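Local coordinates for Ice-binding protein 1 (Shewanella frigidimarina, PDB 6BG8), which adsorbs its bacterium onto ice and inhibits ice-crystal growth, the chain here being the C-terminal DUF3494 ice-binding domain of the longer adhesin, at residues V11-M16 and L64-D69; Q40-Y45 and G55-L60; G218-V223 and V227-N232. All blocks are in the same frame, centred on the assembly; numbering follows the deposited sequence.

Interaction 1. Residues V11-M16 and L64-D69; sequences VARFAM and LSYAGD
Tyr66 meets Arg13 and Phe14 on the side of the DUF3494 beta-solenoid along which helix 84-103 runs. Strand 34-37 lies between strands 14-18 and 65-66 and pairs in parallel with both, and the side chains of Phe14 and Tyr66 meet across it, on the helix-covered side of this solenoid face. The backbones stay well apart, the nearest CA atoms, those of Phe14 and Leu64, being 9.1 Å from each other, so side chains and one water bridge the gap. On the polar side, NH2 of Arg13 lies 3.6 Å from OH of Tyr66, too far for a direct bond. The guanidinium and phenol planes stand 84° apart, and the two side chains cross at about a right angle. Water 1 links them: its oxygen is 2.7 Å from Tyr66 OH, in the plane of the ring, and receives a long, weak bond from Arg13 NH2. Next to the water bridge, CE1 of Phe14 approaches CD2 of Tyr66 at 4.3 Å, a loose apolar touch.

What positions these groups lies partly within 11-16. Arg13 CG sits between its backbone N and carbonyl carbon (chi1 66°), which sets the start of the chain over the Phe14 ring, with CG 3.6 Å above the ring plane and toward its rim. Farther out, the guanidinium is held by salt bridges from NE to Asp34 and from NH1 to Glu10. Phe87 of helix 84-103 touches Phe14 and meets Tyr66 edge-to-face. The 3-10 segment ending at Arg13 passes into strand 14-18 with Phe14 N bonded to Val11 O at 3.1 Å.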
# COMPACT_ATOMS: atom_id res chain seq x y z
N VAL A 11 -11.54 1.56 -0.72
CA VAL A 11 -10.32 0.83 -0.39
C VAL A 11 -9.47 1.55 0.65
O VAL A 11 -8.44 1.00 1.07
CB VAL A 11 -9.47 0.51 -1.64
CG1 VAL A 11 -10.36 -0.10 -2.74
CG2 VAL A 11 -8.71 1.73 -2.15
N ALA A 12 -9.89 2.74 1.11
CA ALA A 12 -9.23 3.37 2.26
C ALA A 12 -9.25 2.47 3.49
O ALA A 12 -8.38 2.58 4.35
CB ALA A 12 -9.90 4.70 2.58
N ARG A 13 -10.23 1.56 3.58
CA ARG A 13 -10.34 0.69 4.74
C ARG A 13 -9.25 -0.38 4.80
O ARG A 13 -9.06 -0.99 5.86
CB ARG A 13 -11.70 -0.02 4.74
CG ARG A 13 -11.84 -0.99 3.59
CD ARG A 13 -13.28 -1.47 3.45
NE ARG A 13 -13.65 -2.21 4.65
CZ ARG A 13 -14.86 -2.20 5.20
NH1 ARG A 13 -15.84 -1.50 4.66
NH2 ARG A 13 -15.07 -2.90 6.31
N PHE A 14 -8.58 -0.65 3.69
CA PHE A 14 -7.66 -1.78 3.64
C PHE A 14 -6.26 -1.37 4.06
O PHE A 14 -5.75 -0.33 3.64
CB PHE A 14 -7.60 -2.38 2.24
CG PHE A 14 -8.87 -3.05 1.82
CD1 PHE A 14 -9.19 -4.33 2.27
CD2 PHE A 14 -9.75 -2.41 0.96
CE1 PHE A 14 -10.37 -4.95 1.87
CE2 PHE A 14 -10.93 -3.02 0.56
CZ PHE A 14 -11.25 -4.29 1.01
N ALA A 15 -5.64 -2.21 4.91
CA ALA A 15 -4.19 -2.21 5.04
C ALA A 15 -3.55 -2.90 3.84
O ALA A 15 -2.49 -2.46 3.36
CB ALA A 15 -3.80 -2.92 6.34
N MET A 16 -4.16 -3.97 3.34
CA MET A 16 -3.62 -4.71 2.22
C MET A 16 -4.76 -5.19 1.34
O MET A 16 -5.79 -5.66 1.84
CB MET A 16 -2.79 -5.91 2.68
CG MET A 16 -1.67 -5.53 3.63
SD MET A 16 -0.60 -6.91 4.07
CE MET A 16 -1.75 -8.13 4.66
N LEU A 64 -10.45 -6.97 9.53
CA LEU A 64 -10.93 -8.28 9.11
C LEU A 64 -10.45 -8.56 7.70
O LEU A 64 -10.09 -7.65 6.94
CB LEU A 64 -12.47 -8.35 9.16
CG LEU A 64 -13.12 -8.18 10.53
CD1 LEU A 64 -14.62 -7.95 10.38
CD2 LEU A 64 -12.83 -9.40 11.40
N SER A 65 -10.44 -9.84 7.34
CA SER A 65 -10.13 -10.27 5.98
C SER A 65 -11.40 -10.59 5.20
O SER A 65 -12.42 -10.99 5.77
CB SER A 65 -9.20 -11.48 5.99
OG SER A 65 -9.85 -12.60 6.58
N TYR A 66 -11.32 -10.42 3.88
CA TYR A 66 -12.48 -10.50 3.00
C TYR A 66 -12.11 -11.21 1.71
O TYR A 66 -11.02 -11.00 1.17
CB TYR A 66 -13.00 -9.10 2.66
CG TYR A 66 -13.57 -8.38 3.85
CD1 TYR A 66 -14.84 -8.69 4.33
CD2 TYR A 66 -12.84 -7.38 4.49
CE1 TYR A 66 -15.36 -8.03 5.44
CE2 TYR A 66 -13.35 -6.72 5.59
CZ TYR A 66 -14.61 -7.04 6.05
OH TYR A 66 -15.12 -6.37 7.14
N ALA A 67 -13.03 -12.05 1.23
CA ALA A 67 -12.96 -12.62 -0.11
C ALA A 67 -14.38 -12.80 -0.62
O ALA A 67 -15.33 -12.89 0.16
CB ALA A 67 -12.20 -13.94 -0.13
N GLY A 68 -14.52 -12.83 -1.94
CA GLY A 68 -15.85 -12.82 -2.54
C GLY A 68 -16.64 -14.10 -2.34
O GLY A 68 -17.87 -14.07 -2.48
N ASP A 69 -15.98 -15.21 -2.05
CA ASP A 69 -16.70 -16.44 -1.74
C ASP A 69 -17.18 -16.50 -0.29
O ASP A 69 -17.86 -17.46 0.07
CB ASP A 69 -15.82 -17.66 -2.05
CG ASP A 69 -14.64 -17.77 -1.11
OD1 ASP A 69 -13.91 -16.76 -0.97
OD2 ASP A 69 -14.44 -18.85 -0.49
O HOH W 1 -13.64 -4.75 8.73

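Interaction 2. Residues Q40-Y45 and G55-L60; sequences QARSYY and GEFDEL
The two loops face each other at a distance, with CA of Arg42 9.7 Å from CA of Gly55 and CA of Tyr45 10.5 Å from CA of Phe57; a 3-10 turn at 42-44 shapes one, and a type I turn from Phe57 to Leu60 the other. They precede and follow strand 45-46, an outermost strand of the seven-stranded parallel sheet of the solenoid, away from the ice-binding motif. The outer end of the Phe57 ring meets both Tyr45 and Arg42, which pack on each other. Its edge points at the face of Tyr45 in a T-shaped stack, with centroids 5.3 Å apart and planes at 77°. CE2 and CZ come over the Tyr45 ring together, CE2 3.9 Å from Tyr45 CD1 and CZ equally close to Tyr45 CG. Phe57 CZ and CE1 also lie at the edge of the Arg42 guanidinium, near its plane, with CZ 3.6 Å from NH2.

Arg42 extends with CG anti to N (chi1 169°), then bends at chi3, which brings one guanidinium face over Tyr45 CE2. NE pairs with Asp70 in a salt bridge, NH2 bonds Ser65 OG, and Tyr45 OH bonds the carbonyl O of Tyr66, while Phe48 stacks on Phe57. The T-shaped pair and the carbon contacts make this contact aromatic and van der Waals in character, and the orientation of its two polar side chains is probably fixed by bonds to Ser65, Tyr66 and Asp70.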
# COMPACT_ATOMS: atom_id res chain seq x y z
N GLN A 40 -10.03 -13.86 -6.43
CA GLN A 40 -9.90 -15.28 -6.11
C GLN A 40 -10.57 -15.53 -4.77
O GLN A 40 -10.87 -14.61 -4.01
CB GLN A 40 -8.44 -15.74 -6.06
CG GLN A 40 -7.63 -15.58 -7.35
CD GLN A 40 -8.01 -16.59 -8.45
OE1 GLN A 40 -8.88 -17.43 -8.26
NE2 GLN A 40 -7.33 -16.49 -9.59
N ALA A 41 -10.81 -16.81 -4.48
CA ALA A 41 -11.47 -17.21 -3.24
C ALA A 41 -10.53 -17.07 -2.04
O ALA A 41 -9.32 -16.90 -2.17
CB ALA A 41 -11.98 -18.65 -3.34
N ARG A 42 -11.13 -17.17 -0.84
CA ARG A 42 -10.41 -17.11 0.43
C ARG A 42 -9.26 -18.12 0.50
O ARG A 42 -8.32 -17.92 1.27
CB ARG A 42 -11.40 -17.37 1.58
CG ARG A 42 -10.78 -17.59 2.95
CD ARG A 42 -11.81 -17.41 4.05
NE ARG A 42 -12.28 -16.03 4.15
CZ ARG A 42 -11.64 -15.07 4.80
NH1 ARG A 42 -12.15 -13.84 4.82
NH2 ARG A 42 -10.50 -15.32 5.44
N SER A 43 -9.32 -19.20 -0.28
CA SER A 43 -8.23 -20.16 -0.30
C SER A 43 -6.92 -19.55 -0.78
O SER A 43 -5.85 -20.13 -0.57
CB SER A 43 -8.61 -21.35 -1.18
OG SER A 43 -8.87 -20.94 -2.50
N TYR A 44 -6.96 -18.37 -1.39
CA TYR A 44 -5.74 -17.74 -1.86
C TYR A 44 -5.06 -16.90 -0.79
O TYR A 44 -4.00 -16.33 -1.06
CB TYR A 44 -6.04 -16.89 -3.11
CG TYR A 44 -6.01 -17.72 -4.39
CD1 TYR A 44 -7.01 -18.63 -4.68
CD2 TYR A 44 -4.95 -17.60 -5.28
CE1 TYR A 44 -6.97 -19.38 -5.85
CE2 TYR A 44 -4.90 -18.35 -6.44
CZ TYR A 44 -5.91 -19.24 -6.72
OH TYR A 44 -5.86 -19.99 -7.87
N TYR A 45 -5.63 -16.81 0.42
CA TYR A 45 -4.87 -16.38 1.59
C TYR A 45 -3.96 -17.52 2.02
O TYR A 45 -4.40 -18.67 2.13
CB TYR A 45 -5.81 -16.02 2.75
CG TYR A 45 -6.53 -14.70 2.64
CD1 TYR A 45 -5.83 -13.49 2.77
CD2 TYR A 45 -7.90 -14.64 2.42
CE1 TYR A 45 -6.49 -12.27 2.69
CE2 TYR A 45 -8.56 -13.42 2.33
CZ TYR A 45 -7.86 -12.24 2.47
OH TYR A 45 -8.52 -11.03 2.38
N GLY A 55 -13.61 -14.20 9.53
CA GLY A 55 -12.92 -13.08 8.92
C GLY A 55 -11.70 -12.64 9.69
O GLY A 55 -10.81 -12.01 9.10
N GLU A 56 -11.63 -12.96 10.98
CA GLU A 56 -10.47 -12.60 11.78
C GLU A 56 -9.28 -13.49 11.44
O GLU A 56 -9.42 -14.67 11.12
CB GLU A 56 -10.78 -12.74 13.28
CG GLU A 56 -11.73 -11.69 13.80
CD GLU A 56 -12.02 -11.85 15.28
OE1 GLU A 56 -11.98 -13.00 15.77
OE2 GLU A 56 -12.28 -10.83 15.94
N PHE A 57 -8.09 -12.88 11.51
CA PHE A 57 -6.83 -13.60 11.51
C PHE A 57 -6.10 -13.23 12.80
O PHE A 57 -6.16 -12.08 13.23
CB PHE A 57 -5.94 -13.21 10.32
CG PHE A 57 -6.38 -13.77 8.99
CD1 PHE A 57 -6.97 -15.02 8.89
CD2 PHE A 57 -6.15 -13.05 7.83
CE1 PHE A 57 -7.36 -15.52 7.64
CE2 PHE A 57 -6.52 -13.54 6.58
CZ PHE A 57 -7.13 -14.77 6.48
N ASP A 58 -5.40 -14.21 13.40
CA ASP A 58 -4.65 -13.91 14.61
C ASP A 58 -3.57 -12.87 14.36
O ASP A 58 -3.19 -12.13 15.28
CB ASP A 58 -4.01 -15.19 15.17
CG ASP A 58 -5.01 -16.08 15.87
OD1 ASP A 58 -6.16 -15.66 16.07
OD2 ASP A 58 -4.63 -17.21 16.22
N GLU A 59 -3.06 -12.80 13.13
CA GLU A 59 -2.02 -11.86 12.72
C GLU A 59 -2.53 -10.45 12.52
O GLU A 59 -1.73 -9.54 12.27
CB GLU A 59 -1.38 -12.34 11.42
CG GLU A 59 -0.62 -13.67 11.55
CD GLU A 59 -1.53 -14.89 11.56
OE1 GLU A 59 -2.70 -14.77 11.15
OE2 GLU A 59 -1.07 -15.98 11.98
N LEU A 60 -3.84 -10.24 12.63
CA LEU A 60 -4.49 -9.01 12.20
C LEU A 60 -5.31 -8.46 13.36
O LEU A 60 -6.21 -9.14 13.87
CB LEU A 60 -5.38 -9.27 10.98
CG LEU A 60 -6.26 -8.13 10.48
CD1 LEU A 60 -5.39 -6.99 10.01
CD2 LEU A 60 -7.16 -8.64 9.35

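Interaction 3. Residues G218-V223 and V227-N232; sequences GRLFAV and VTLDAN
Leu220 and Ala222 of strand 219-222 meet Val227 and Leu229 of strand 226-229 inside the beta-solenoid. The short strand axes make an angle of 132° and approach to 8.0 Å, while CA atoms of Ala222 and Val227 are 5.5 Å apart: two adjacent faces meet at the corner after Ala222 and diverge from it, their inward side chains filling the angle. After the corner at Gly218, Leu220 is the first to touch: its CB lies 4.1 Å from Val227 CG1, and its CD1 meets CD2 of Leu229 at 4.2 Å, the two leucines running obliquely to each other. Phe221 points away from 227-232 and stacks on Phe203. Ala222 turns inward again, placing CB 3.8 Å from CG2 of Val227. With CG1 anti to the backbone N (chi1 178°), Val227 faces CG1 to Leu220 CB, while CG2 lies against Ala222 CB and the carbonyl O of Leu220. Met16, Ala18 and Val210 continue this apolar core.

Past Leu229, Asp230 OD2 bonds OG1 of Thr212, probably an ice-binding residue. Asn232 ties the turn together: its OD1 accepts from Asp230 N at 2.8 Å, with the donor 42° out of the carbonyl plane.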
# COMPACT_ATOMS: atom_id res chain seq x y z
N GLY A 218 1.29 2.44 6.25
CA GLY A 218 0.68 2.91 5.02
C GLY A 218 -0.36 1.93 4.53
O GLY A 218 -1.22 1.53 5.31
N ARG A 219 -0.28 1.55 3.26
CA ARG A 219 -1.18 0.57 2.67
C ARG A 219 -0.43 -0.17 1.57
O ARG A 219 0.46 0.40 0.93
CB ARG A 219 -2.43 1.22 2.09
CG ARG A 219 -3.39 1.83 3.09
CD ARG A 219 -4.61 2.40 2.37
NE ARG A 219 -5.58 2.98 3.29
CZ ARG A 219 -5.48 4.20 3.81
NH1 ARG A 219 -4.45 4.97 3.49
NH2 ARG A 219 -6.42 4.65 4.63
N LEU A 220 -0.82 -1.42 1.31
CA LEU A 220 -0.18 -2.24 0.28
C LEU A 220 -1.24 -2.76 -0.69
O LEU A 220 -2.04 -3.62 -0.32
CB LEU A 220 0.60 -3.39 0.91
CG LEU A 220 1.67 -2.94 1.91
CD1 LEU A 220 2.27 -4.13 2.64
CD2 LEU A 220 2.75 -2.12 1.20
N PHE A 221 -1.23 -2.26 -1.93
CA PHE A 221 -2.18 -2.65 -2.97
C PHE A 221 -1.44 -3.30 -4.12
O PHE A 221 -0.47 -2.73 -4.64
CB PHE A 221 -2.95 -1.43 -3.52
CG PHE A 221 -3.82 -0.73 -2.51
CD1 PHE A 221 -5.06 -1.23 -2.17
CD2 PHE A 221 -3.41 0.48 -1.95
CE1 PHE A 221 -5.86 -0.57 -1.25
CE2 PHE A 221 -4.21 1.14 -1.03
CZ PHE A 221 -5.44 0.61 -0.68
N ALA A 222 -1.91 -4.47 -4.55
CA ALA A 222 -1.44 -5.11 -5.78
C ALA A 222 -2.63 -5.18 -6.73
O ALA A 222 -3.56 -5.95 -6.50
CB ALA A 222 -0.85 -6.49 -5.49
N VAL A 223 -2.60 -4.37 -7.79
CA VAL A 223 -3.80 -4.20 -8.61
C VAL A 223 -4.14 -5.48 -9.36
O VAL A 223 -5.32 -5.85 -9.48
CB VAL A 223 -3.64 -3.01 -9.57
CG1 VAL A 223 -4.89 -2.88 -10.45
CG2 VAL A 223 -3.41 -1.72 -8.77
N VAL A 227 0.05 -9.49 -2.87
CA VAL A 227 0.87 -8.89 -1.83
C VAL A 227 1.47 -10.02 -1.01
O VAL A 227 0.73 -10.86 -0.48
CB VAL A 227 0.07 -7.94 -0.93
CG1 VAL A 227 0.97 -7.37 0.16
CG2 VAL A 227 -0.57 -6.81 -1.73
N THR A 228 2.79 -10.05 -0.88
CA THR A 228 3.45 -11.06 -0.06
C THR A 228 4.20 -10.40 1.08
O THR A 228 4.86 -9.37 0.88
CB THR A 228 4.41 -11.95 -0.88
OG1 THR A 228 5.57 -11.20 -1.27
CG2 THR A 228 3.70 -12.49 -2.11
N LEU A 229 4.07 -10.98 2.27
CA LEU A 229 4.76 -10.56 3.47
C LEU A 229 5.73 -11.64 3.94
O LEU A 229 5.49 -12.84 3.75
CB LEU A 229 3.79 -10.29 4.62
CG LEU A 229 2.65 -9.30 4.42
CD1 LEU A 229 1.98 -9.08 5.77
CD2 LEU A 229 3.21 -8.00 3.84
N ASP A 230 6.80 -11.20 4.57
CA ASP A 230 7.76 -12.08 5.24
C ASP A 230 8.02 -11.45 6.61
O ASP A 230 8.87 -10.57 6.75
CB ASP A 230 9.03 -12.23 4.40
CG ASP A 230 10.03 -13.21 5.00
OD1 ASP A 230 9.76 -13.77 6.10
OD2 ASP A 230 11.08 -13.42 4.37
N ALA A 231 7.25 -11.89 7.61
CA ALA A 231 7.44 -11.46 9.00
C ALA A 231 7.48 -9.94 9.14
O ALA A 231 8.45 -9.36 9.62
CB ALA A 231 8.72 -12.09 9.58
N ASN A 232 6.40 -9.29 8.71
CA ASN A 232 6.35 -7.84 8.67
C ASN A 232 5.35 -7.29 9.67
O ASN A 232 4.30 -7.88 9.91
CB ASN A 232 5.97 -7.33 7.28
CG ASN A 232 6.87 -7.87 6.21
OD1 ASN A 232 6.41 -8.55 5.29
ND2 ASN A 232 8.16 -7.59 6.33

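In the fold
From the N terminus, segment 11-16 leads into strand 14-18, and interaction 1 closes a loop of 47 residues at 64-69, joining strands 14-18 and 65-66 across 34-37 under helix 84-103. Interaction 2 lies within that loop, closing a smaller one of nine residues between the loops around edge strand 45-46. The two touch directly: Ser65 OG is 2.8 Å from Gly55 O, and Ser65 CB packs 3.4 Å from Phe57 CE2. Interaction 3 comes later in series, a closure over three residues joining two faces near the C terminus. It meets interaction 1 because strands 14-18 and 219-222 are parallel neighbours, Ala15 O lying 2.8 Å from Leu220 N. Interactions 2 and 3 do not touch, their nearest atoms being about 7 Å apart.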